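Local coordinates for protein serine-threonine phosphatase 2C (Toxoplasma gondii, PDB 2I44) that binds calcium ions and probably removes phosphate groups from serine and threonine residues of other proteins, as expected of a PP2C-type phosphatase, at residues G64-E69 with N122-M127; M225-S230 with K236-Y241; S230-G235 with Y241-Q246. All blocks are in the same frame, centred on the assembly; numbering follows the deposited sequence.

Contact 1 of 3, residues G64-E69 with N122-M127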
ATOM      1  N   GLY A  64      15.524  -0.206  -7.727  1.00 19.86           N
ATOM      2  CA  GLY A  64      16.184  -0.825  -6.593  1.00 20.71           C
ATOM      3  C   GLY A  64      15.152  -1.105  -5.516  1.00 20.34           C
ATOM      4  O   GLY A  64      14.032  -0.597  -5.583  1.00 21.91           O
ATOM      5  N   ASP A  65      15.516  -1.909  -4.523  1.00 19.15           N
ATOM      6  CA  ASP A  65      14.590  -2.238  -3.446  1.00 21.62           C
ATOM      7  C   ASP A  65      14.811  -1.388  -2.192  1.00 21.32           C
ATOM      8  O   ASP A  65      14.181  -1.618  -1.163  1.00 23.29           O
ATOM      9  CB  ASP A  65      14.708  -3.724  -3.074  1.00 21.84           C
ATOM     10  CG  ASP A  65      16.123  -4.124  -2.650  1.00 25.04           C
ATOM     11  OD1 ASP A  65      16.896  -3.249  -2.202  1.00 21.88           O
ATOM     12  OD2 ASP A  65      16.459  -5.325  -2.755  1.00 27.12           O
ATOM     13  N   PHE A  66      15.691  -0.400  -2.278  1.00 18.50           N
ATOM     14  CA  PHE A  66      15.991   0.425  -1.115  1.00 19.02           C
ATOM     15  C   PHE A  66      14.787   1.048  -0.406  1.00 17.51           C
ATOM     16  O   PHE A  66      14.637   0.911   0.805  1.00 18.36           O
ATOM     17  CB  PHE A  66      16.979   1.536  -1.483  1.00 17.50           C
ATOM     18  CG  PHE A  66      17.417   2.357  -0.306  1.00 18.70           C
ATOM     19  CD1 PHE A  66      18.447   1.922   0.521  1.00 20.59           C
ATOM     20  CD2 PHE A  66      16.777   3.553  -0.003  1.00 17.71           C
ATOM     21  CE1 PHE A  66      18.834   2.673   1.636  1.00 20.73           C
ATOM     22  CE2 PHE A  66      17.154   4.308   1.107  1.00 20.00           C
ATOM     23  CZ  PHE A  66      18.185   3.865   1.928  1.00 20.60           C
ATOM     24  N   ALA A  67      13.935   1.742  -1.149  1.00 17.32           N
ATOM     25  CA  ALA A  67      12.778   2.385  -0.537  1.00 16.79           C
ATOM     26  C   ALA A  67      11.793   1.402   0.092  1.00 15.32           C
ATOM     27  O   ALA A  67      11.373   1.600   1.235  1.00 15.75           O
ATOM     28  CB  ALA A  67      12.064   3.273  -1.553  1.00 16.70           C
ATOM     29  N   SER A  68      11.415   0.352  -0.636  1.00 14.94           N
ATOM     30  CA  SER A  68      10.465  -0.619  -0.085  1.00 14.28           C
ATOM     31  C   SER A  68      11.073  -1.426   1.070  1.00 15.64           C
ATOM     32  O   SER A  68      10.406  -1.698   2.069  1.00 13.34           O
ATOM     33  CB  SER A  68       9.960  -1.568  -1.181  1.00 14.81           C
ATOM     34  OG  SER A  68      11.023  -2.298  -1.777  1.00 15.59           O
ATOM     35  N   GLU A  69      12.343  -1.797   0.941  1.00 16.21           N
ATOM     36  CA  GLU A  69      13.011  -2.578   1.980  1.00 19.99           C
ATOM     37  C   GLU A  69      13.057  -1.854   3.326  1.00 20.28           C
ATOM     38  O   GLU A  69      12.885  -2.469   4.383  1.00 20.12           O
ATOM     39  CB  GLU A  69      14.430  -2.935   1.528  1.00 22.96           C
ATOM     40  CG  GLU A  69      15.325  -3.548   2.601  1.00 23.68           C
ATOM     41  CD  GLU A  69      14.776  -4.832   3.213  1.00 25.68           C
ATOM     42  OE1 GLU A  69      13.814  -5.422   2.669  1.00 24.09           O
ATOM     43  OE2 GLU A  69      15.329  -5.259   4.250  1.00 27.62           O
ATOM     44  N   ASN A 122       9.748  11.324   5.566  1.00 17.78           N
ATOM     45  CA  ASN A 122      10.827  12.248   5.907  1.00 19.09           C
ATOM     46  C   ASN A 122      12.039  11.443   6.347  1.00 18.29           C
ATOM     47  O   ASN A 122      13.159  11.709   5.921  1.00 20.22           O
ATOM     48  CB  ASN A 122      10.409  13.210   7.030  1.00 18.69           C
ATOM     49  CG  ASN A 122       9.359  14.200   6.584  1.00 20.59           C
ATOM     50  OD1 ASN A 122       9.232  14.494   5.392  1.00 20.18           O
ATOM     51  ND2 ASN A 122       8.607  14.736   7.540  1.00 21.63           N
ATOM     52  N   GLU A 123      11.809  10.438   7.183  1.00 18.56           N
ATOM     53  CA  GLU A 123      12.898   9.611   7.676  1.00 20.57           C
ATOM     54  C   GLU A 123      13.540   8.812   6.543  1.00 19.47           C
ATOM     55  O   GLU A 123      14.763   8.684   6.474  1.00 16.22           O
ATOM     56  CB  GLU A 123      12.394   8.658   8.757  1.00 22.59           C
ATOM     57  CG  GLU A 123      13.517   8.045   9.578  1.00 28.76           C
ATOM     58  CD  GLU A 123      13.031   6.950  10.500  1.00 30.66           C
ATOM     59  OE1 GLU A 123      11.847   6.999  10.906  1.00 32.09           O
ATOM     60  OE2 GLU A 123      13.833   6.048  10.826  1.00 31.02           O
ATOM     61  N   LEU A 124      12.710   8.274   5.657  1.00 18.21           N
ATOM     62  CA  LEU A 124      13.221   7.506   4.526  1.00 18.95           C
ATOM     63  C   LEU A 124      14.080   8.394   3.611  1.00 18.27           C
ATOM     64  O   LEU A 124      15.195   8.021   3.236  1.00 17.76           O
ATOM     65  CB  LEU A 124      12.063   6.902   3.722  1.00 18.76           C
ATOM     66  CG  LEU A 124      12.459   6.079   2.491  1.00 21.66           C
ATOM     67  CD1 LEU A 124      13.275   4.869   2.928  1.00 19.81           C
ATOM     68  CD2 LEU A 124      11.212   5.632   1.735  1.00 19.66           C
ATOM     69  N   VAL A 125      13.556   9.565   3.261  1.00 16.44           N
ATOM     70  CA  VAL A 125      14.263  10.494   2.385  1.00 18.91           C
ATOM     71  C   VAL A 125      15.616  10.921   2.953  1.00 20.83           C
ATOM     72  O   VAL A 125      16.578  11.107   2.205  1.00 19.84           O
ATOM     73  CB  VAL A 125      13.397  11.753   2.083  1.00 20.95           C
ATOM     74  CG1 VAL A 125      14.213  12.783   1.315  1.00 17.27           C
ATOM     75  CG2 VAL A 125      12.163  11.351   1.251  1.00 20.35           C
ATOM     76  N   LYS A 126      15.693  11.089   4.269  1.00 22.65           N
ATOM     77  CA  LYS A 126      16.958  11.458   4.899  1.00 25.19           C
ATOM     78  C   LYS A 126      17.933  10.295   4.746  1.00 24.67           C
ATOM     79  O   LYS A 126      19.140  10.496   4.621  1.00 25.15           O
ATOM     80  CB  LYS A 126      16.752  11.774   6.383  1.00 27.41           C
ATOM     81  CG  LYS A 126      15.985  13.059   6.634  1.00 31.86           C
ATOM     82  CD  LYS A 126      15.708  13.247   8.115  1.00 35.41           C
ATOM     83  CE  LYS A 126      14.730  14.383   8.349  1.00 37.21           C
ATOM     84  NZ  LYS A 126      14.334  14.454   9.785  1.00 41.71           N
HETATM   85  N   MSE A 127      17.406   9.074   4.768  1.00 25.19           N
HETATM   86  CA  MSE A 127      18.255   7.906   4.600  1.00 27.10           C
HETATM   87  C   MSE A 127      18.750   7.882   3.160  1.00 27.77           C
HETATM   88  O   MSE A 127      19.914   7.568   2.892  1.00 27.79           O
HETATM   89  CB  MSE A 127      17.483   6.621   4.885  1.00 28.22           C
HETATM   90  CG  MSE A 127      17.081   6.431   6.337  1.00 31.76           C
HETATM   91 SE   MSE A 127      16.146   4.744   6.579  1.00 39.57          SE
HETATM   92  CE  MSE A 127      17.657   3.540   6.345  1.00 33.84           C
TER

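Contact 2 of 3, residues M225-S230 with K236-Y241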
HETATM    1  N   MSE A 225      15.864   9.373 -13.393  1.00 18.14           N
HETATM    2  CA  MSE A 225      14.750   8.436 -13.460  1.00 18.59           C
HETATM    3  C   MSE A 225      13.373   9.080 -13.468  1.00 17.44           C
HETATM    4  O   MSE A 225      13.206  10.239 -13.082  1.00 14.34           O
HETATM    5  CB  MSE A 225      14.841   7.435 -12.306  1.00 22.87           C
HETATM    6  CG  MSE A 225      16.113   6.588 -12.311  1.00 31.04           C
HETATM    7 SE   MSE A 225      16.183   5.338 -13.813  1.00 41.45          SE
HETATM    8  CE  MSE A 225      17.519   6.209 -14.885  1.00 37.22           C
ATOM      9  N   GLN A 226      12.396   8.291 -13.910  1.00 17.28           N
ATOM     10  CA  GLN A 226      10.998   8.696 -14.015  1.00 18.12           C
ATOM     11  C   GLN A 226      10.102   7.657 -13.345  1.00 17.49           C
ATOM     12  O   GLN A 226      10.500   6.517 -13.149  1.00 16.74           O
ATOM     13  CB  GLN A 226      10.591   8.794 -15.481  1.00 19.69           C
ATOM     14  CG  GLN A 226      11.350   9.821 -16.287  1.00 22.49           C
ATOM     15  CD  GLN A 226      11.259   9.559 -17.781  1.00 23.57           C
ATOM     16  OE1 GLN A 226      11.796   8.562 -18.285  1.00 22.51           O
ATOM     17  NE2 GLN A 226      10.580  10.448 -18.498  1.00 19.16           N
ATOM     18  N   LEU A 227       8.884   8.058 -13.007  1.00 17.21           N
ATOM     19  CA  LEU A 227       7.934   7.155 -12.373  1.00 17.38           C
ATOM     20  C   LEU A 227       6.591   7.283 -13.067  1.00 16.39           C
ATOM     21  O   LEU A 227       6.276   8.324 -13.648  1.00 15.43           O
ATOM     22  CB  LEU A 227       7.779   7.495 -10.888  1.00 16.10           C
ATOM     23  CG  LEU A 227       9.047   7.421 -10.036  1.00 15.96           C
ATOM     24  CD1 LEU A 227       8.719   7.796  -8.601  1.00 17.09           C
ATOM     25  CD2 LEU A 227       9.617   6.006 -10.098  1.00 15.07           C
ATOM     26  N   GLN A 228       5.796   6.223 -13.018  1.00 17.47           N
ATOM     27  CA  GLN A 228       4.487   6.263 -13.643  1.00 18.67           C
ATOM     28  C   GLN A 228       3.358   6.483 -12.641  1.00 17.92           C
ATOM     29  O   GLN A 228       2.190   6.300 -12.955  1.00 17.96           O
ATOM     30  CB  GLN A 228       4.273   5.007 -14.488  1.00 20.68           C
ATOM     31  CG  GLN A 228       5.115   5.049 -15.750  1.00 24.72           C
ATOM     32  CD  GLN A 228       5.038   3.779 -16.570  1.00 27.02           C
ATOM     33  OE1 GLN A 228       5.319   2.687 -16.074  1.00 28.38           O
ATOM     34  NE2 GLN A 228       4.664   3.917 -17.837  1.00 28.72           N
ATOM     35  N   TYR A 229       3.728   6.866 -11.424  1.00 17.74           N
ATOM     36  CA  TYR A 229       2.756   7.210 -10.395  1.00 18.09           C
ATOM     37  C   TYR A 229       3.255   8.517  -9.773  1.00 17.76           C
ATOM     38  O   TYR A 229       4.466   8.757  -9.691  1.00 17.02           O
ATOM     39  CB  TYR A 229       2.571   6.087  -9.361  1.00 17.66           C
ATOM     40  CG  TYR A 229       3.818   5.431  -8.830  1.00 18.53           C
ATOM     41  CD1 TYR A 229       4.433   5.896  -7.671  1.00 22.60           C
ATOM     42  CD2 TYR A 229       4.360   4.313  -9.460  1.00 18.57           C
ATOM     43  CE1 TYR A 229       5.559   5.256  -7.149  1.00 22.00           C
ATOM     44  CE2 TYR A 229       5.482   3.671  -8.947  1.00 19.90           C
ATOM     45  CZ  TYR A 229       6.074   4.148  -7.792  1.00 20.90           C
ATOM     46  OH  TYR A 229       7.172   3.518  -7.265  1.00 21.90           O
ATOM     47  N   SER A 230       2.320   9.360  -9.351  1.00 15.81           N
ATOM     48  CA  SER A 230       2.644  10.684  -8.817  1.00 15.54           C
ATOM     49  C   SER A 230       2.796  10.888  -7.305  1.00 15.71           C
ATOM     50  O   SER A 230       3.037  12.014  -6.850  1.00 13.52           O
ATOM     51  CB  SER A 230       1.620  11.674  -9.360  1.00 17.21           C
ATOM     52  OG  SER A 230       0.337  11.088  -9.338  1.00 15.95           O
ATOM     53  N   LYS A 236      13.735  10.667  -3.755  1.00 13.64           N
ATOM     54  CA  LYS A 236      14.422  11.878  -3.295  1.00 16.27           C
ATOM     55  C   LYS A 236      14.517  12.985  -4.344  1.00 15.31           C
ATOM     56  O   LYS A 236      14.067  14.106  -4.112  1.00 15.41           O
ATOM     57  CB  LYS A 236      15.834  11.543  -2.791  1.00 14.33           C
ATOM     58  CG  LYS A 236      16.622  12.762  -2.289  1.00 17.90           C
ATOM     59  CD  LYS A 236      17.930  12.355  -1.600  1.00 14.94           C
ATOM     60  CE  LYS A 236      18.961  11.786  -2.565  1.00 14.30           C
ATOM     61  NZ  LYS A 236      19.539  12.821  -3.463  1.00 15.20           N
ATOM     62  N   ASP A 237      15.081  12.671  -5.500  1.00 16.63           N
ATOM     63  CA  ASP A 237      15.246  13.676  -6.545  1.00 18.03           C
ATOM     64  C   ASP A 237      14.017  13.995  -7.398  1.00 17.80           C
ATOM     65  O   ASP A 237      14.139  14.528  -8.502  1.00 18.80           O
ATOM     66  CB  ASP A 237      16.444  13.303  -7.424  1.00 19.15           C
ATOM     67  CG  ASP A 237      17.771  13.433  -6.675  1.00 22.00           C
ATOM     68  OD1 ASP A 237      17.735  13.631  -5.442  1.00 21.30           O
ATOM     69  OD2 ASP A 237      18.843  13.337  -7.313  1.00 24.40           O
ATOM     70  N   LEU A 238      12.838  13.677  -6.875  1.00 18.22           N
ATOM     71  CA  LEU A 238      11.580  13.980  -7.555  1.00 18.87           C
ATOM     72  C   LEU A 238      10.626  14.646  -6.564  1.00 19.77           C
ATOM     73  O   LEU A 238       9.639  15.279  -6.953  1.00 21.61           O
ATOM     74  CB  LEU A 238      10.931  12.707  -8.114  1.00 19.64           C
ATOM     75  CG  LEU A 238      11.591  12.024  -9.315  1.00 16.46           C
ATOM     76  CD1 LEU A 238      10.828  10.756  -9.658  1.00 14.82           C
ATOM     77  CD2 LEU A 238      11.635  12.982 -10.508  1.00 14.51           C
ATOM     78  N   LYS A 239      10.935  14.515  -5.278  1.00 18.93           N
ATOM     79  CA  LYS A 239      10.096  15.082  -4.224  1.00 21.12           C
ATOM     80  C   LYS A 239       9.977  16.606  -4.306  1.00 21.55           C
ATOM     81  O   LYS A 239       9.070  17.196  -3.709  1.00 22.52           O
ATOM     82  CB  LYS A 239      10.627  14.656  -2.841  1.00 20.23           C
ATOM     83  CG  LYS A 239       9.621  13.845  -1.984  1.00 22.87           C
ATOM     84  CD  LYS A 239       8.945  12.734  -2.783  1.00 25.42           C
ATOM     85  CE  LYS A 239       7.927  11.927  -1.964  1.00 19.79           C
ATOM     86  NZ  LYS A 239       8.534  10.800  -1.179  1.00 19.19           N
HETATM   87  N   MSE A 240      10.878  17.250  -5.046  1.00 18.66           N
HETATM   88  CA  MSE A 240      10.815  18.700  -5.180  1.00 19.90           C
HETATM   89  C   MSE A 240      10.179  19.060  -6.517  1.00 18.76           C
HETATM   90  O   MSE A 240       9.988  20.234  -6.826  1.00 16.35           O
HETATM   91  CB  MSE A 240      12.216  19.338  -5.070  1.00 22.89           C
HETATM   92  CG  MSE A 240      13.172  19.057  -6.249  1.00 29.81           C
HETATM   93 SE   MSE A 240      14.027  17.292  -6.234  1.00 42.78          SE
HETATM   94  CE  MSE A 240      15.544  17.711  -5.098  1.00 34.29           C
ATOM     95  N   TYR A 241       9.840  18.045  -7.306  1.00 18.37           N
ATOM     96  CA  TYR A 241       9.229  18.275  -8.611  1.00 18.21           C
ATOM     97  C   TYR A 241       7.799  17.750  -8.752  1.00 17.32           C
ATOM     98  O   TYR A 241       7.368  17.429  -9.855  1.00 19.20           O
ATOM     99  CB  TYR A 241      10.095  17.649  -9.703  1.00 19.13           C
ATOM    100  CG  TYR A 241      11.454  18.295  -9.867  1.00 21.60           C
ATOM    101  CD1 TYR A 241      11.574  19.632 -10.250  1.00 19.89           C
ATOM    102  CD2 TYR A 241      12.621  17.556  -9.672  1.00 20.99           C
ATOM    103  CE1 TYR A 241      12.827  20.218 -10.438  1.00 23.16           C
ATOM    104  CE2 TYR A 241      13.873  18.127  -9.858  1.00 22.72           C
ATOM    105  CZ  TYR A 241      13.971  19.455 -10.241  1.00 24.52           C
ATOM    106  OH  TYR A 241      15.215  19.997 -10.439  1.00 26.44           O
TER

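Contact 3 of 3, residues S230-G235 with Y241-Q246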
ATOM      1  N   SER A 230       2.320   9.360  -9.351  1.00 15.81           N
ATOM      2  CA  SER A 230       2.644  10.684  -8.817  1.00 15.54           C
ATOM      3  C   SER A 230       2.796  10.888  -7.305  1.00 15.71           C
ATOM      4  O   SER A 230       3.037  12.014  -6.850  1.00 13.52           O
ATOM      5  CB  SER A 230       1.620  11.674  -9.360  1.00 17.21           C
ATOM      6  OG  SER A 230       0.337  11.088  -9.338  1.00 15.95           O
ATOM      7  N   ARG A 231       2.628   9.823  -6.530  1.00 14.32           N
ATOM      8  CA  ARG A 231       2.785   9.900  -5.080  1.00 14.81           C
ATOM      9  C   ARG A 231       3.523   8.645  -4.648  1.00 13.52           C
ATOM     10  O   ARG A 231       3.281   7.564  -5.186  1.00 13.26           O
ATOM     11  CB  ARG A 231       1.422  10.006  -4.381  1.00 13.44           C
ATOM     12  CG  ARG A 231       0.600  11.199  -4.847  1.00 13.81           C
ATOM     13  CD  ARG A 231      -0.512  11.538  -3.875  1.00 14.73           C
ATOM     14  NE  ARG A 231      -1.480  12.467  -4.450  1.00 15.98           N
ATOM     15  CZ  ARG A 231      -2.526  12.958  -3.792  1.00 18.32           C
ATOM     16  NH1 ARG A 231      -2.733  12.612  -2.525  1.00 16.65           N
ATOM     17  NH2 ARG A 231      -3.377  13.774  -4.409  1.00 13.76           N
ATOM     18  N   ALA A 232       4.434   8.788  -3.694  1.00 13.74           N
ATOM     19  CA  ALA A 232       5.210   7.645  -3.246  1.00 13.67           C
ATOM     20  C   ALA A 232       6.179   7.952  -2.120  1.00 14.12           C
ATOM     21  O   ALA A 232       6.416   9.115  -1.767  1.00 12.29           O
ATOM     22  CB  ALA A 232       5.991   7.082  -4.424  1.00 17.25           C
ATOM     23  N   PHE A 233       6.723   6.885  -1.548  1.00 10.81           N
ATOM     24  CA  PHE A 233       7.732   7.008  -0.511  1.00 13.86           C
ATOM     25  C   PHE A 233       9.047   7.090  -1.289  1.00 13.58           C
ATOM     26  O   PHE A 233       9.194   6.450  -2.325  1.00 13.23           O
ATOM     27  CB  PHE A 233       7.784   5.760   0.364  1.00 13.73           C
ATOM     28  CG  PHE A 233       6.756   5.723   1.452  1.00 14.33           C
ATOM     29  CD1 PHE A 233       6.700   6.730   2.407  1.00 12.10           C
ATOM     30  CD2 PHE A 233       5.881   4.646   1.557  1.00 15.31           C
ATOM     31  CE1 PHE A 233       5.796   6.669   3.452  1.00 12.80           C
ATOM     32  CE2 PHE A 233       4.965   4.572   2.604  1.00 15.54           C
ATOM     33  CZ  PHE A 233       4.924   5.587   3.555  1.00 16.62           C
ATOM     34  N   GLY A 234      10.000   7.873  -0.800  1.00 15.15           N
ATOM     35  CA  GLY A 234      11.272   7.958  -1.492  1.00 13.15           C
ATOM     36  C   GLY A 234      11.273   8.905  -2.676  1.00 12.66           C
ATOM     37  O   GLY A 234      10.669   9.971  -2.618  1.00 13.03           O
ATOM     38  N   GLY A 235      11.955   8.526  -3.753  1.00 11.47           N
ATOM     39  CA  GLY A 235      12.018   9.397  -4.909  1.00 12.38           C
ATOM     40  C   GLY A 235      12.648  10.728  -4.519  1.00 13.87           C
ATOM     41  O   GLY A 235      12.167  11.794  -4.911  1.00 14.19           O
ATOM     42  N   TYR A 241       9.840  18.045  -7.306  1.00 18.37           N
ATOM     43  CA  TYR A 241       9.229  18.275  -8.611  1.00 18.21           C
ATOM     44  C   TYR A 241       7.799  17.750  -8.752  1.00 17.32           C
ATOM     45  O   TYR A 241       7.368  17.429  -9.855  1.00 19.20           O
ATOM     46  CB  TYR A 241      10.095  17.649  -9.703  1.00 19.13           C
ATOM     47  CG  TYR A 241      11.454  18.295  -9.867  1.00 21.60           C
ATOM     48  CD1 TYR A 241      11.574  19.632 -10.250  1.00 19.89           C
ATOM     49  CD2 TYR A 241      12.621  17.556  -9.672  1.00 20.99           C
ATOM     50  CE1 TYR A 241      12.827  20.218 -10.438  1.00 23.16           C
ATOM     51  CE2 TYR A 241      13.873  18.127  -9.858  1.00 22.72           C
ATOM     52  CZ  TYR A 241      13.971  19.455 -10.241  1.00 24.52           C
ATOM     53  OH  TYR A 241      15.215  19.997 -10.439  1.00 26.44           O
ATOM     54  N   GLY A 242       7.064  17.653  -7.652  1.00 16.13           N
ATOM     55  CA  GLY A 242       5.699  17.171  -7.750  1.00 14.32           C
ATOM     56  C   GLY A 242       5.383  15.815  -7.145  1.00 14.15           C
ATOM     57  O   GLY A 242       4.213  15.512  -6.915  1.00 14.45           O
ATOM     58  N   LEU A 243       6.393  14.982  -6.901  1.00 13.37           N
ATOM     59  CA  LEU A 243       6.138  13.672  -6.293  1.00 14.18           C
ATOM     60  C   LEU A 243       5.746  13.946  -4.832  1.00 14.41           C
ATOM     61  O   LEU A 243       6.551  14.450  -4.048  1.00 15.30           O
ATOM     62  CB  LEU A 243       7.391  12.790  -6.360  1.00 14.02           C
ATOM     63  CG  LEU A 243       7.273  11.311  -5.967  1.00 14.55           C
ATOM     64  CD1 LEU A 243       6.285  10.597  -6.890  1.00 13.48           C
ATOM     65  CD2 LEU A 243       8.645  10.647  -6.042  1.00 14.52           C
ATOM     66  N   SER A 244       4.513  13.611  -4.477  1.00 14.57           N
ATOM     67  CA  SER A 244       3.991  13.857  -3.133  1.00 13.86           C
ATOM     68  C   SER A 244       3.974  12.648  -2.193  1.00 13.60           C
ATOM     69  O   SER A 244       3.948  11.496  -2.639  1.00 11.21           O
ATOM     70  CB  SER A 244       2.566  14.411  -3.258  1.00 15.07           C
ATOM     71  OG  SER A 244       1.919  14.494  -2.001  1.00 14.24           O
ATOM     72  N   ASN A 245       3.992  12.917  -0.888  1.00 13.70           N
ATOM     73  CA  ASN A 245       3.922  11.852   0.109  1.00 15.16           C
ATOM     74  C   ASN A 245       2.593  11.961   0.855  1.00 16.90           C
ATOM     75  O   ASN A 245       2.394  11.330   1.891  1.00 16.79           O
ATOM     76  CB  ASN A 245       5.091  11.918   1.108  1.00 15.49           C
ATOM     77  CG  ASN A 245       5.201  13.263   1.807  1.00 17.09           C
ATOM     78  OD1 ASN A 245       4.206  13.957   2.031  1.00 13.58           O
ATOM     79  ND2 ASN A 245       6.422  13.628   2.170  1.00 18.09           N
ATOM     80  N   GLN A 246       1.693  12.781   0.317  1.00 17.03           N
ATOM     81  CA  GLN A 246       0.362  12.979   0.888  1.00 18.38           C
ATOM     82  C   GLN A 246      -0.493  11.778   0.503  1.00 17.96           C
ATOM     83  O   GLN A 246      -0.770  11.564  -0.672  1.00 19.03           O
ATOM     84  CB  GLN A 246      -0.262  14.257   0.316  1.00 19.45           C
ATOM     85  CG  GLN A 246      -1.726  14.484   0.679  1.00 20.72           C
ATOM     86  CD  GLN A 246      -1.934  14.606   2.173  1.00 21.52           C
ATOM     87  OE1 GLN A 246      -2.421  13.678   2.825  1.00 21.69           O
ATOM     88  NE2 GLN A 246      -1.549  15.749   2.728  1.00 17.08           N
TER

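Contact 1 of 3, residues G64-E69 with N122-M127
F66 and A67, in the first turn of helix 66-80, pack on L124 and the selenomethionine M127 of helix 98-130. The contact is small and carried by apolar groups. F66 has CG anti to its backbone nitrogen (chi1 -175°), and this carries the ring out to the second helix. Its CZ meets M127 CB at 4.1 Å, close to the ring plane, so M127 touches the rim of the ring. F66 CE2 is 4.3 Å from L124 CD1, which approaches the ring at a slant. A67 has a shorter reach. Its CB lies 4.1 Å from L124 CD2, and L124 therefore touches both neighbours with its two methyl branches.

The backbone of the first helix joins in by plain van der Waals contact. L124 CD1 and CD2 both rest near A67 O, with CD2 at 4.1 Å from it.

Several polar side chains here are bound elsewhere. E69 forms a salt bridge with R39, S68 OG bonds to E37 O, and E123 OE1 bonds to Q78 on helix 66-80. The side chain of A67 lies about 6 Å from G61, which binds calcium. L124 also packs on N70 and V71, one turn further along helix 66-80. A67 and S68 also touch S138 of strand 137-146, while F66 is covered by L131, K133 and A136 in the loop that follows helix 98-130.

Contact 2 of 3, residues M225-S230 with K236-Y241
L227 overlaps the end of L238, one branched tip lying slantwise across the other. L238 CD1 is 3.8 Å from L227 CD1 and equally near L227 CG, so one methyl group rests on the branch point of its partner. Both CB atoms point toward the other segment; with CG anti to the carbonyl carbon (chi1 -60° in L227, -71° in L238), the branched ends meet. L238 CD2 also comes to 4.1 Å from the backbone oxygen M225 O.

The two segments lie in the loops before and after the short strand 233-234 of the PP2C fold. L238 opens a type I beta turn that ends at Y241, closed by Y241 N bonding to L238 O at 2.8 Å. In this turn M240 CG sits over one face of the Y241 ring, 3.7 Å above its plane and toward the rim. D237 O meets the edge of the same ring.

Just before the turn, K236 NZ forms a salt bridge with D237 OD1 at 2.8 Å, on the syn side, 24° out of the carboxylate plane. R217 takes the other oxygen, D237 OD2, and K236 is also paired with D134. L227 also touches T62 of strand 53-62, S137 of strand 137-146 and I209 of strand 208-210. Its side chain lies about 9 Å from a bound calcium ion.

Contact 3 of 3, residues S230-G235 with Y241-Q246
R231 starts its run along S244 with CB, which lies 3.4 Å from S244 O. CG comes next, 4.1 Å from S244 CB. CG is anti to the carbonyl carbon (chi1 -57°), and from there to NE the chain is extended, so it runs alongside the second segment towards Q246. CD passes close to Q246 O. At the tip, NH1 donates to Q246 O at 2.9 Å, reaching it from above the carbonyl plane, 45° out of it. The oxygen itself sits at the edge of the guanidinium. NH2 turns to E186 of helix 184-192 in a salt bridge, so the group is held from two directions.

The backbones under this side chain form a single beta bridge between R231 and S244, with the bonding pattern of a parallel pair. S244 N donates to S230 O at 3.2 Å, and A232 N donates to S244 O at 2.9 Å. The bridge ties the residues just before strand 233-234 to the loop leading to strand 248-253; strand 233-234 itself pairs with strand 137-146 in one sheet of the PP2C beta sandwich. S244 also makes an ST turn: its OG accepts from Q246 N at 2.9 Å. This helps set the backbone of Q246, whose oxygen receives R231.

L243 fills the other side of the bridge. Its CG is anti to the backbone nitrogen (chi1 -171°), which brings the branches back over the first segment. CD1 lies 3.5 Å from S230 C and also nears A232 CB. CD2 rests on G235 CA at 3.8 Å, where glycine offers a bare backbone. N245 ND2 bonds to D121 of helix 98-130, and S230 OG bonds to E186.

In the fold
Contact 1 comes first along the chain and is complete before the other two begin. Contacts 2 and 3 alternate their segments around strand 233-234 and share S230 and Y241. Their centres are 6 Å apart. K239 joins them, its NZ probably hydrogen-bonded to A232 O and G234 O. Contact 1 lies 14 Å from contact 2 and 12 Å from contact 3, centre to centre. L124 of helix 98-130 links it to contact 3 by packing on F233 and G234. Strand 137-146 borders all three. Together they join helices 66-80 and 98-130 to the loops around strand 233-234, beside the two calcium sites, one bound by D60 and G61, the other by D60, D266 and D311.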